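Local coordinates for protein enoyl-CoA hydratase (Mycobacterium smegmatis, PDB 3PE8) that probably catalyses the reversible hydration of enoyl-CoA thioesters, as crotonase-family enzymes do, and binds a zinc ion, at residues Leu22-Pro27 against Ala35-Thr40; Val65-Leu70 against Leu108-Tyr113; Leu117-Asn122 against Leu163-Ala168; Ala123-Thr128 against Gly172-Val177; Val142-Lys147 against Arg155-Gly160. All coordinates share one frame; numbering follows the deposited sequence.

Interaction 1 of 5, residues Leu22-Pro27 against Ala35-Thr40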
# COMPACT_ATOMS: atom_id res chain seq x y z
N LEU A 22 30.56 -16.20 9.09
CA LEU A 22 29.77 -17.20 9.83
C LEU A 22 29.61 -18.36 8.85
O LEU A 22 29.02 -18.19 7.76
CB LEU A 22 28.41 -16.61 10.18
CG LEU A 22 28.42 -15.34 11.04
CD1 LEU A 22 26.98 -14.84 11.27
CD2 LEU A 22 29.16 -15.58 12.38
N THR A 23 30.19 -19.49 9.21
CA THR A 23 30.18 -20.68 8.34
C THR A 23 29.27 -21.74 8.96
O THR A 23 29.60 -22.28 10.00
CB THR A 23 31.59 -21.23 8.12
OG1 THR A 23 32.44 -20.20 7.56
CG2 THR A 23 31.53 -22.46 7.17
N LEU A 24 28.13 -22.02 8.31
CA LEU A 24 27.25 -23.12 8.70
C LEU A 24 28.07 -24.41 8.66
O LEU A 24 28.72 -24.69 7.67
CB LEU A 24 26.06 -23.25 7.76
CG LEU A 24 25.22 -21.99 7.50
CD1 LEU A 24 24.18 -22.33 6.43
CD2 LEU A 24 24.54 -21.46 8.76
N ASN A 25 28.10 -25.17 9.76
CA ASN A 25 29.08 -26.24 9.90
C ASN A 25 28.46 -27.57 10.36
O ASN A 25 28.86 -28.15 11.40
CB ASN A 25 30.24 -25.81 10.84
CG ASN A 25 31.43 -26.75 10.74
OD1 ASN A 25 31.78 -27.22 9.64
ND2 ASN A 25 32.04 -27.05 11.89
N ARG A 26 27.47 -28.03 9.60
CA ARG A 26 26.95 -29.38 9.78
C ARG A 26 26.99 -30.08 8.43
O ARG A 26 25.96 -30.53 7.94
CB ARG A 26 25.52 -29.39 10.36
CG ARG A 26 25.35 -28.70 11.71
CD ARG A 26 23.93 -28.76 12.15
NE ARG A 26 23.55 -30.13 12.52
CZ ARG A 26 22.51 -30.83 12.06
NH1 ARG A 26 21.67 -30.34 11.14
NH2 ARG A 26 22.30 -32.05 12.55
N PRO A 27 28.20 -30.21 7.86
CA PRO A 27 28.23 -30.77 6.50
C PRO A 27 27.76 -32.22 6.45
O PRO A 27 27.25 -32.67 5.41
CB PRO A 27 29.71 -30.64 6.10
CG PRO A 27 30.46 -30.48 7.37
CD PRO A 27 29.53 -29.75 8.29
N ALA A 35 17.55 -27.13 15.28
CA ALA A 35 17.22 -26.14 16.31
C ALA A 35 18.46 -25.47 16.85
O ALA A 35 18.50 -24.26 17.01
CB ALA A 35 16.39 -26.83 17.47
N GLU A 36 19.48 -26.26 17.15
CA GLU A 36 20.75 -25.72 17.64
C GLU A 36 21.42 -24.77 16.65
O GLU A 36 21.85 -23.69 17.02
CB GLU A 36 21.73 -26.84 18.03
CG GLU A 36 23.03 -26.33 18.66
CD GLU A 36 24.10 -27.40 18.81
OE1 GLU A 36 23.88 -28.56 18.38
OE2 GLU A 36 25.19 -27.06 19.36
N LEU A 37 21.48 -25.16 15.38
CA LEU A 37 22.14 -24.29 14.40
C LEU A 37 21.33 -23.03 14.18
O LEU A 37 21.89 -21.93 14.09
CB LEU A 37 22.39 -25.04 13.10
CG LEU A 37 23.06 -24.22 11.98
CD1 LEU A 37 24.34 -23.48 12.46
CD2 LEU A 37 23.37 -25.19 10.80
N ARG A 38 20.00 -23.13 14.15
CA ARG A 38 19.17 -21.92 14.00
C ARG A 38 19.44 -20.95 15.14
O ARG A 38 19.73 -19.78 14.92
CB ARG A 38 17.68 -22.29 13.93
CG ARG A 38 17.27 -22.97 12.66
CD ARG A 38 15.72 -23.21 12.56
NE ARG A 38 15.02 -23.81 13.72
CZ ARG A 38 14.71 -25.11 13.87
NH1 ARG A 38 15.05 -26.02 12.97
NH2 ARG A 38 14.05 -25.51 14.95
N SER A 39 19.38 -21.45 16.37
CA SER A 39 19.61 -20.63 17.57
C SER A 39 20.97 -19.94 17.50
O SER A 39 21.10 -18.73 17.75
CB SER A 39 19.57 -21.50 18.81
OG SER A 39 19.81 -20.73 19.99
N THR A 40 21.98 -20.75 17.21
CA THR A 40 23.37 -20.29 17.18
C THR A 40 23.58 -19.26 16.06
O THR A 40 24.22 -18.22 16.27
CB THR A 40 24.34 -21.49 17.04
OG1 THR A 40 24.14 -22.40 18.14
CG2 THR A 40 25.80 -21.02 17.07

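Interaction 2 of 5, residues Val65-Leu70 against Leu108-Tyr113. With ZN (zinc ion), chain C.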
# COMPACT_ATOMS: atom_id res chain seq x y z
N VAL A 65 27.70 -28.25 0.27
CA VAL A 65 26.33 -27.74 0.21
C VAL A 65 26.30 -26.42 0.97
O VAL A 65 26.98 -26.28 1.97
CB VAL A 65 25.35 -28.77 0.79
CG1 VAL A 65 23.94 -28.17 0.95
CG2 VAL A 65 25.32 -30.05 -0.08
N PHE A 66 25.56 -25.41 0.50
CA PHE A 66 25.37 -24.18 1.29
C PHE A 66 24.44 -24.48 2.47
O PHE A 66 24.86 -24.42 3.64
CB PHE A 66 24.85 -23.00 0.44
CG PHE A 66 24.43 -21.83 1.27
CD1 PHE A 66 25.39 -20.98 1.82
CD2 PHE A 66 23.11 -21.53 1.47
CE1 PHE A 66 25.02 -19.90 2.59
CE2 PHE A 66 22.72 -20.40 2.20
CZ PHE A 66 23.68 -19.60 2.78
N CYS A 67 23.20 -24.89 2.18
CA CYS A 67 22.20 -25.22 3.21
C CYS A 67 21.03 -25.94 2.56
O CYS A 67 20.41 -25.37 1.65
CB CYS A 67 21.71 -23.94 3.91
SG CYS A 67 20.50 -24.29 5.19
N ALA A 68 20.77 -27.17 3.01
CA ALA A 68 19.68 -28.01 2.46
C ALA A 68 18.32 -27.68 3.02
O ALA A 68 17.36 -28.31 2.59
CB ALA A 68 19.99 -29.50 2.71
N GLY A 69 18.23 -26.75 3.98
CA GLY A 69 16.94 -26.33 4.57
C GLY A 69 16.81 -26.74 6.03
O GLY A 69 17.77 -27.12 6.67
N LEU A 70 15.59 -26.69 6.54
CA LEU A 70 15.32 -27.07 7.92
C LEU A 70 15.63 -28.54 8.10
O LEU A 70 15.47 -29.35 7.16
CB LEU A 70 13.85 -26.76 8.25
CG LEU A 70 13.59 -25.42 8.93
CD1 LEU A 70 14.29 -24.21 8.31
CD2 LEU A 70 12.03 -25.21 8.98
N LEU A 108 17.42 -21.67 0.80
CA LEU A 108 17.17 -20.62 -0.19
C LEU A 108 16.59 -19.39 0.51
O LEU A 108 16.98 -18.27 0.20
CB LEU A 108 16.23 -21.13 -1.30
CG LEU A 108 15.72 -20.14 -2.34
CD1 LEU A 108 16.88 -19.39 -3.01
CD2 LEU A 108 14.84 -20.91 -3.40
N GLU A 109 15.71 -19.61 1.51
CA GLU A 109 15.21 -18.48 2.31
C GLU A 109 16.35 -17.77 3.05
O GLU A 109 16.40 -16.55 3.07
CB GLU A 109 14.12 -18.94 3.27
CG GLU A 109 12.80 -19.23 2.51
CD GLU A 109 11.71 -19.90 3.32
OE1 GLU A 109 10.61 -19.32 3.42
OE2 GLU A 109 11.98 -21.01 3.81
N LEU A 110 17.31 -18.53 3.59
CA LEU A 110 18.50 -17.88 4.19
C LEU A 110 19.25 -17.03 3.18
O LEU A 110 19.61 -15.88 3.45
CB LEU A 110 19.45 -18.89 4.83
CG LEU A 110 19.23 -19.46 6.20
CD1 LEU A 110 20.56 -20.14 6.63
CD2 LEU A 110 18.79 -18.44 7.26
N ALA A 111 19.44 -17.56 1.97
CA ALA A 111 20.12 -16.80 0.93
C ALA A 111 19.37 -15.53 0.59
O ALA A 111 19.96 -14.48 0.39
CB ALA A 111 20.35 -17.68 -0.33
N LEU A 112 18.03 -15.63 0.50
CA LEU A 112 17.15 -14.52 0.16
C LEU A 112 17.16 -13.39 1.22
O LEU A 112 16.81 -12.27 0.89
CB LEU A 112 15.72 -15.02 -0.09
CG LEU A 112 15.55 -15.82 -1.38
CD1 LEU A 112 14.18 -16.58 -1.37
CD2 LEU A 112 15.66 -14.97 -2.63
N TYR A 113 17.50 -13.70 2.47
CA TYR A 113 17.64 -12.68 3.50
C TYR A 113 18.90 -11.83 3.33
O TYR A 113 18.97 -10.72 3.85
CB TYR A 113 17.74 -13.31 4.90
CG TYR A 113 16.45 -13.69 5.56
CD1 TYR A 113 15.53 -12.75 5.92
CD2 TYR A 113 16.18 -15.01 5.84
CE1 TYR A 113 14.35 -13.09 6.56
CE2 TYR A 113 15.00 -15.37 6.48
CZ TYR A 113 14.09 -14.42 6.83
OH TYR A 113 12.92 -14.80 7.47
ZN ZN C . 10.80 -22.54 4.47
O HOH W 1 11.99 -24.38 4.99
O HOH W 2 9.64 -22.10 5.90

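Interaction 3 of 5, residues Leu117-Asn122 against Leu163-Ala168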
# COMPACT_ATOMS: atom_id res chain seq x y z
N LEU A 117 24.40 -11.33 -2.72
CA LEU A 117 24.85 -12.71 -2.93
C LEU A 117 25.94 -12.77 -3.99
O LEU A 117 25.86 -12.08 -5.03
CB LEU A 117 23.70 -13.61 -3.36
CG LEU A 117 22.54 -13.83 -2.38
CD1 LEU A 117 21.51 -14.84 -2.91
CD2 LEU A 117 23.10 -14.33 -1.02
N ILE A 118 26.93 -13.62 -3.73
CA ILE A 118 27.93 -14.03 -4.68
C ILE A 118 27.89 -15.56 -4.71
O ILE A 118 27.74 -16.18 -3.69
CB ILE A 118 29.32 -13.56 -4.25
CG1 ILE A 118 29.36 -12.03 -4.17
CG2 ILE A 118 30.40 -14.10 -5.23
CD1 ILE A 118 30.61 -11.49 -3.37
N ALA A 119 28.00 -16.16 -5.89
CA ALA A 119 27.88 -17.60 -6.03
C ALA A 119 29.11 -18.24 -6.60
O ALA A 119 29.72 -17.71 -7.50
CB ALA A 119 26.70 -17.97 -6.95
N SER A 120 29.45 -19.41 -6.08
CA SER A 120 30.32 -20.34 -6.77
C SER A 120 29.63 -20.85 -8.05
O SER A 120 28.38 -20.93 -8.13
CB SER A 120 30.59 -21.52 -5.83
OG SER A 120 31.27 -22.54 -6.49
N GLU A 121 30.46 -21.25 -9.03
CA GLU A 121 30.00 -21.93 -10.22
C GLU A 121 29.18 -23.19 -9.82
O GLU A 121 28.32 -23.62 -10.57
CB GLU A 121 31.21 -22.34 -11.08
CG GLU A 121 32.16 -23.33 -10.36
CD GLU A 121 33.57 -23.41 -10.94
OE1 GLU A 121 33.76 -23.08 -12.15
OE2 GLU A 121 34.51 -23.79 -10.19
N ASN A 122 29.48 -23.72 -8.64
CA ASN A 122 28.77 -24.88 -8.04
C ASN A 122 27.49 -24.59 -7.31
O ASN A 122 26.78 -25.51 -6.86
CB ASN A 122 29.74 -25.59 -7.09
CG ASN A 122 30.90 -26.18 -7.82
OD1 ASN A 122 30.82 -26.43 -9.04
ND2 ASN A 122 32.01 -26.43 -7.11
N LEU A 163 17.91 -24.25 -10.05
CA LEU A 163 18.37 -23.10 -10.82
C LEU A 163 19.89 -23.06 -10.70
O LEU A 163 20.43 -23.01 -9.58
CB LEU A 163 17.77 -21.82 -10.26
CG LEU A 163 18.07 -20.54 -11.03
CD1 LEU A 163 17.32 -20.49 -12.37
CD2 LEU A 163 17.81 -19.30 -10.15
N SER A 164 20.58 -23.05 -11.83
CA SER A 164 22.02 -22.99 -11.86
C SER A 164 22.56 -21.65 -11.45
O SER A 164 21.85 -20.63 -11.46
CB SER A 164 22.52 -23.30 -13.28
OG SER A 164 22.25 -22.23 -14.20
N ALA A 165 23.85 -21.62 -11.13
CA ALA A 165 24.50 -20.35 -10.78
C ALA A 165 24.44 -19.35 -11.93
O ALA A 165 24.19 -18.16 -11.68
CB ALA A 165 25.97 -20.58 -10.33
N GLN A 166 24.68 -19.81 -13.16
CA GLN A 166 24.66 -18.89 -14.30
C GLN A 166 23.27 -18.34 -14.53
O GLN A 166 23.11 -17.16 -14.86
CB GLN A 166 25.23 -19.55 -15.55
CG GLN A 166 26.76 -19.63 -15.46
CD GLN A 166 27.50 -18.22 -15.44
OE1 GLN A 166 27.06 -17.23 -16.07
NE2 GLN A 166 28.63 -18.17 -14.74
N ASP A 167 22.26 -19.19 -14.38
CA ASP A 167 20.88 -18.71 -14.55
C ASP A 167 20.49 -17.79 -13.41
O ASP A 167 19.75 -16.80 -13.65
CB ASP A 167 19.89 -19.89 -14.72
CG ASP A 167 19.98 -20.55 -16.13
OD1 ASP A 167 20.69 -20.02 -17.03
OD2 ASP A 167 19.33 -21.61 -16.33
N ALA A 168 21.01 -18.02 -12.20
CA ALA A 168 20.78 -17.14 -11.05
C ALA A 168 21.38 -15.75 -11.32
O ALA A 168 20.75 -14.73 -11.02
CB ALA A 168 21.38 -17.73 -9.74
O HOH W 3 25.50 -24.16 -10.96

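Interaction 4 of 5, residues Ala123-Thr128 against Gly172-Val177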
# COMPACT_ATOMS: atom_id res chain seq x y z
N ALA A 123 27.18 -23.32 -7.13
CA ALA A 123 25.94 -22.98 -6.42
C ALA A 123 24.75 -23.40 -7.26
O ALA A 123 24.78 -23.36 -8.49
CB ALA A 123 25.89 -21.52 -6.16
N LYS A 124 23.70 -23.79 -6.58
CA LYS A 124 22.40 -24.02 -7.25
C LYS A 124 21.32 -23.75 -6.24
O LYS A 124 21.57 -23.79 -5.04
CB LYS A 124 22.26 -25.42 -7.84
CG LYS A 124 22.63 -26.52 -6.96
CD LYS A 124 22.78 -27.83 -7.76
CE LYS A 124 23.06 -28.98 -6.82
NZ LYS A 124 23.32 -30.23 -7.57
N PHE A 125 20.12 -23.45 -6.72
CA PHE A 125 19.07 -22.93 -5.85
C PHE A 125 17.78 -23.70 -6.17
O PHE A 125 17.47 -23.93 -7.33
CB PHE A 125 18.85 -21.44 -6.14
CG PHE A 125 20.06 -20.60 -5.94
CD1 PHE A 125 21.00 -20.43 -6.96
CD2 PHE A 125 20.28 -20.01 -4.71
CE1 PHE A 125 22.12 -19.61 -6.73
CE2 PHE A 125 21.40 -19.23 -4.50
CZ PHE A 125 22.31 -19.07 -5.48
N ALA A 126 17.07 -24.10 -5.14
CA ALA A 126 15.79 -24.81 -5.34
C ALA A 126 14.82 -24.59 -4.22
O ALA A 126 15.22 -24.36 -3.07
CB ALA A 126 16.04 -26.35 -5.56
N ASP A 127 13.53 -24.68 -4.56
CA ASP A 127 12.45 -24.62 -3.61
C ASP A 127 11.70 -25.93 -3.65
O ASP A 127 11.03 -26.22 -4.65
CB ASP A 127 11.50 -23.48 -3.93
CG ASP A 127 10.33 -23.43 -2.98
OD1 ASP A 127 10.44 -24.05 -1.91
OD2 ASP A 127 9.27 -22.86 -3.29
N THR A 128 11.82 -26.73 -2.61
CA THR A 128 11.10 -27.99 -2.56
C THR A 128 9.88 -28.00 -1.63
O THR A 128 9.34 -29.09 -1.35
CB THR A 128 12.03 -29.13 -2.18
OG1 THR A 128 12.49 -28.97 -0.82
CG2 THR A 128 13.20 -29.19 -3.15
N GLY A 172 19.23 -12.19 -11.80
CA GLY A 172 19.43 -11.16 -10.78
C GLY A 172 19.43 -11.63 -9.34
O GLY A 172 19.47 -10.82 -8.41
N LEU A 173 19.39 -12.94 -9.15
CA LEU A 173 19.40 -13.48 -7.81
C LEU A 173 20.76 -13.32 -7.13
O LEU A 173 20.82 -13.18 -5.92
CB LEU A 173 18.96 -14.96 -7.81
CG LEU A 173 18.93 -15.69 -6.49
CD1 LEU A 173 18.00 -15.09 -5.43
CD2 LEU A 173 18.56 -17.20 -6.72
N VAL A 174 21.83 -13.39 -7.92
CA VAL A 174 23.19 -13.19 -7.43
C VAL A 174 23.84 -12.09 -8.25
O VAL A 174 23.45 -11.80 -9.41
CB VAL A 174 24.06 -14.47 -7.45
CG1 VAL A 174 23.36 -15.59 -6.67
CG2 VAL A 174 24.39 -14.91 -8.90
N THR A 175 24.83 -11.46 -7.64
CA THR A 175 25.54 -10.35 -8.29
C THR A 175 26.77 -10.75 -9.12
O THR A 175 27.26 -9.99 -9.99
CB THR A 175 26.00 -9.29 -7.29
OG1 THR A 175 26.98 -9.82 -6.37
CG2 THR A 175 24.81 -8.65 -6.51
N GLU A 176 27.27 -11.96 -8.86
CA GLU A 176 28.56 -12.41 -9.37
C GLU A 176 28.64 -13.92 -9.22
O GLU A 176 28.16 -14.47 -8.23
CB GLU A 176 29.67 -11.70 -8.58
CG GLU A 176 31.05 -11.92 -9.08
CD GLU A 176 32.12 -11.13 -8.31
OE1 GLU A 176 31.84 -10.51 -7.24
OE2 GLU A 176 33.30 -11.19 -8.76
N VAL A 177 29.25 -14.56 -10.22
CA VAL A 177 29.55 -15.99 -10.20
C VAL A 177 31.05 -16.13 -10.44
O VAL A 177 31.58 -15.55 -11.40
CB VAL A 177 28.79 -16.80 -11.26
CG1 VAL A 177 29.27 -18.25 -11.25
CG2 VAL A 177 27.30 -16.71 -10.97

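Interaction 5 of 5, residues Val142-Lys147 against Arg155-Gly160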
# COMPACT_ATOMS: atom_id res chain seq x y z
N VAL A 142 7.57 -14.29 -0.99
CA VAL A 142 7.69 -12.85 -1.19
C VAL A 142 9.03 -12.51 -1.86
O VAL A 142 9.07 -11.81 -2.87
CB VAL A 142 7.57 -12.11 0.13
CG1 VAL A 142 7.71 -10.59 -0.08
CG2 VAL A 142 6.20 -12.49 0.77
N ARG A 143 10.12 -13.03 -1.28
CA ARG A 143 11.44 -12.63 -1.75
C ARG A 143 11.91 -13.34 -3.02
O ARG A 143 12.74 -12.78 -3.74
CB ARG A 143 12.48 -12.77 -0.64
CG ARG A 143 12.19 -11.94 0.59
CD ARG A 143 13.39 -11.81 1.55
NE ARG A 143 12.96 -10.97 2.66
CZ ARG A 143 12.40 -11.42 3.78
NH1 ARG A 143 12.32 -12.71 4.06
NH2 ARG A 143 11.91 -10.53 4.66
N LEU A 144 11.44 -14.54 -3.29
CA LEU A 144 11.88 -15.24 -4.53
C LEU A 144 11.38 -14.49 -5.75
O LEU A 144 12.19 -14.11 -6.60
CB LEU A 144 11.58 -16.72 -4.50
CG LEU A 144 12.21 -17.50 -5.65
CD1 LEU A 144 13.75 -17.43 -5.68
CD2 LEU A 144 11.70 -18.93 -5.61
N PRO A 145 10.08 -14.15 -5.85
CA PRO A 145 9.71 -13.31 -7.04
C PRO A 145 10.41 -11.95 -7.06
O PRO A 145 10.76 -11.45 -8.13
CB PRO A 145 8.20 -13.13 -6.92
CG PRO A 145 7.78 -14.04 -5.85
CD PRO A 145 8.91 -14.52 -5.04
N GLN A 146 10.62 -11.36 -5.89
CA GLN A 146 11.33 -10.08 -5.78
C GLN A 146 12.74 -10.13 -6.38
O GLN A 146 13.18 -9.14 -7.01
CB GLN A 146 11.39 -9.66 -4.31
CG GLN A 146 12.07 -8.39 -4.04
CD GLN A 146 12.24 -8.10 -2.57
OE1 GLN A 146 12.59 -8.98 -1.79
NE2 GLN A 146 11.97 -6.84 -2.17
N LYS A 147 13.44 -11.24 -6.17
CA LYS A 147 14.88 -11.33 -6.50
C LYS A 147 15.22 -12.15 -7.73
O LYS A 147 16.33 -11.99 -8.28
CB LYS A 147 15.65 -11.75 -5.24
CG LYS A 147 15.46 -10.75 -4.11
CD LYS A 147 16.38 -10.97 -2.90
CE LYS A 147 16.18 -9.95 -1.84
NZ LYS A 147 17.23 -10.02 -0.76
N ARG A 155 8.10 -20.96 -11.58
CA ARG A 155 8.65 -22.17 -12.16
C ARG A 155 9.46 -22.94 -11.10
O ARG A 155 9.30 -24.16 -10.98
CB ARG A 155 9.50 -21.84 -13.40
CG ARG A 155 10.06 -23.06 -14.10
CD ARG A 155 10.78 -22.68 -15.38
NE ARG A 155 11.54 -23.82 -15.85
CZ ARG A 155 11.87 -24.07 -17.11
NH1 ARG A 155 11.48 -23.30 -18.11
NH2 ARG A 155 12.55 -25.17 -17.38
N MET A 156 10.34 -22.26 -10.37
CA MET A 156 11.10 -22.92 -9.31
C MET A 156 10.22 -23.60 -8.27
O MET A 156 10.40 -24.78 -7.94
CB MET A 156 12.02 -21.91 -8.62
CG MET A 156 13.18 -21.48 -9.46
SD MET A 156 14.24 -20.22 -8.77
CE MET A 156 14.99 -21.15 -7.41
N SER A 157 9.26 -22.87 -7.75
CA SER A 157 8.42 -23.38 -6.65
C SER A 157 7.52 -24.53 -7.06
O SER A 157 7.27 -25.46 -6.29
CB SER A 157 7.58 -22.27 -6.06
OG SER A 157 8.40 -21.36 -5.36
N LEU A 158 7.03 -24.49 -8.30
CA LEU A 158 6.08 -25.51 -8.73
C LEU A 158 6.77 -26.77 -9.29
O LEU A 158 6.20 -27.85 -9.21
CB LEU A 158 5.11 -24.92 -9.75
CG LEU A 158 4.38 -23.68 -9.23
CD1 LEU A 158 3.52 -23.11 -10.37
CD2 LEU A 158 3.62 -23.96 -7.88
N THR A 159 7.98 -26.62 -9.86
CA THR A 159 8.75 -27.77 -10.35
C THR A 159 9.63 -28.42 -9.30
O THR A 159 9.81 -29.64 -9.33
CB THR A 159 9.65 -27.44 -11.57
OG1 THR A 159 10.68 -26.52 -11.16
CG2 THR A 159 8.84 -26.88 -12.80
N GLY A 160 10.19 -27.61 -8.40
CA GLY A 160 11.22 -28.04 -7.48
C GLY A 160 12.59 -28.22 -8.09
O GLY A 160 13.51 -28.73 -7.43

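Interaction 1 of 5, residues Leu22-Pro27 against Ala35-Thr40
In the beta-alpha-beta unit formed by strand 19-24, helix 35-50 and strand 56-61, Leu24 and Arg26 meet Leu37 in the first turn of the helix. Leu37 divides its two methyls between them: CD1 of Leu37 comes within 4.2 Å of Leu24 CD2, while CD2 of Leu37 lies 3.9 Å from Arg26 CD. The arginine and the leucine run alongside each other in opposite senses, and Arg26 CD also passes 4.1 Å from Leu37 CB. The aliphatic stem of Arg26 thus extends the apolar patch begun by Leu24. A bend at chi3 of Arg26 (70°) turns the guanidinium away from its straight stem, and NH1 forms a salt bridge with Asp71 and a hydrogen bond with Ala32 O. Within the helix, Thr40 OG1 gives a 2.9 Å bond to Glu36 O, approaching from above the carbonyl plane, on the face opposite to Thr40 N; the carbonyl thus takes two donors. Arg26 NE and Glu36 OE1, 6.1 Å apart, are not in contact. Strand 19-24 lies between strands 11-16 and 56-61 in the larger sheet. Leu22 continues the packing along helix 35-50 against Ala44 and Leu45, and Leu24 adds Phe41 from the helix and Cys67 from the loop that follows strand 56-61.

Interaction 2 of 5, residues Val65-Leu70 against Leu108-Tyr113
With CG anti to the backbone N (chi1 170°), Phe66 extends its ring to Leu110 and Ala111, and Cys67, with SG likewise opposite its own N, reaches the end of the Leu110 side chain. The ring turns its edge to Leu110, whose CB lies near the ring plane, 4.5 Å from Phe66 CE2. The same CE2 atom is 4.4 Å from Ala111 CB, so one corner of the ring rests between consecutive helix residues. Farther along, Cys67 SG comes within 4.4 Å of Leu110 CD1. That sulfur also accepts a long bond from Gly69 N (3.6 Å, 154°), which ties the loop back on itself. In crotonase relatives, this loop and the start of this helix supply the two N-H groups of the oxyanion hole, and the contact joins those two elements. One residue before Leu110, Glu109 extends from the helix and binds zinc through OE2 at 2.0 Å; two waters and His129 complete the site. Its other oxygen, OE1, receives the backbone N-H groups of Trp138 and Leu140, which fix the rotation of the carboxylate. Strand 95-99 backs the contact, since Ile99 touches both Phe66 and Ala111. Cys67 bonds through its backbone to Ala102 and Val104 of strand 102-104, and helix 140-148 covers Leu108 and Leu112.

Interaction 3 of 5, residues Leu117-Asn122 against Leu163-Ala168
Where the chain turns off strand 116-120, Glu121 brings its CA to 5.7 Å from that of Ala165, at the start of helix 165-171. The Ala165 methyl makes the direct contacts. Its CB lies 3.3 Å from Ser120 O and 3.8 Å from Glu121 O, touching two successive carbonyls of the turn, and meets the Ala119 methyl at 4.3 Å between the two CB atoms. One water bridges the backbones: it donates to Glu121 O at 2.9 Å and accepts from Ala165 N at 3.0 Å, serving an N-H of the first helical turn. A second such group is met by the N-cap, Ser164, whose OG takes the N-H of Asp167 at 3.0 Å (159°). On the strand side Ser120 closes an ST turn, OG accepting from Asn122 N, and the same hydroxyl pairs with His180 ND1. No direct hydrogen bond spans the two segments. The seam therefore depends on methyl-sized side chains, which let the helix start come close to the strand end, and on the single water that links their polar backbones.

Interaction 4 of 5, residues Ala123-Thr128 against Gly172-Val177
Phe125 O takes the N-H of Leu163 in a 2.8 Å backbone bond that joins strand 124-126 to its antiparallel neighbour, strand 163-164, and the Phe125 ring extends from there to Leu173 and Val174. Leu173 covers one face of that ring. Its CD2 stands 3.9 Å from the ring centroid and 13° off the normal, a CH-pi contact made almost at the centre, with the Phe125 CG atom 3.8 Å from CD2. The two side chains approach from opposite directions; CG of Leu173 is anti to the backbone N (chi1 179°), which sends the branched end towards the ring. Val174 serves the far end, where its CG1 lies 3.8 Å from Phe125 CZ at a slant that is neither face-on nor edge-on. Adjacent residues of one loop thus hold both the face and the para position of the phenyl group, and Ala168 and Ala103 touch it as well. The loop departs from helix 165-171 at Gly172, whose positive phi belongs to a Schellman motif, and delivers Leu173 directly afterwards. Beyond the aromatic contact, Thr175 OG1 bonds to Leu117 O and to Arg155 of a second subunit, so the same loop reaches the subunit interface. Just past the strand, Asp127 OD1 is hydrogen-bonded to His129 ND1, placing it in the second shell of the zinc site. Such packing between the small sheet of strands 102-104, 124-126 and 163-164 and the connection into strand 177-178 belongs to the spiral core of the crotonase fold.

Interaction 5 of 5, residues Val142-Lys147 against Arg155-Gly160
Leu144 pushes its forked end between Met156 and Ser157, one methyl to each. Its CD1 meets the thioether of Met156 with 4.2 Å to SD, and the two side chains pass at a slant. The other methyl, CD2, lies 4.1 Å from Ser157 OG. A chi1 of -171°, with CG opposite the backbone N, carries both methyls of Leu144 across to helix 150-159, while the methionine chain stays extended to SD and bends only at chi3 (69°). The hydroxyl beside CD2 is polar but well supplied: Ser157 OG hydrogen-bonds to Asp127 OD2 and to Tyr209 OH of a third subunit, with a weak additional bond to Ala153 O. Through Asp127, which also bonds His129, the serine is linked at one remove to a ligand of the zinc. The two segments belong to successive helices of this crotonase-type fold, 140-148 and 150-159, joined by a short connection. Helix 140-148 is kinked at Pro145, whose N lacks a bond to the preceding turn. In the partner helix, Thr159 OG1 donates to Arg155 O at 2.7 Å, tilted 33° from the carbonyl plane, and Thr159 N reaches the same oxygen from the opposite face. Gly160, with positive phi, ends the helix, its N bonding to Met156 O at 2.9 Å. Leu112 and Leu108 of helix 106-113 pack on Leu144 and Met156 respectively, and Lys147 NZ bonds to Leu112 O. Pro145 rests on Tyr209 of the third subunit.

In the fold
All five contacts are largely buried, and none has a direct hydrogen bond across its segments. Interaction 2 lies deepest, about 5 Å from the chain centre, and carries a zinc ligand; its helix 106-113 touches all the others, meeting interaction 1 through Leu24 and interaction 4 through Leu108 and Leu112. Interactions 3 and 4 interlock, their centres about 5 Å apart, and share the small sheet, yet one relies on methyls, carbonyls and a water, the other on an aromatic face. Interactions 1 and 5 lie on opposite sides of the centre: interaction 1, within one beta-alpha-beta unit, meets no other subunit, whereas interaction 5 pairs two helices at an interface.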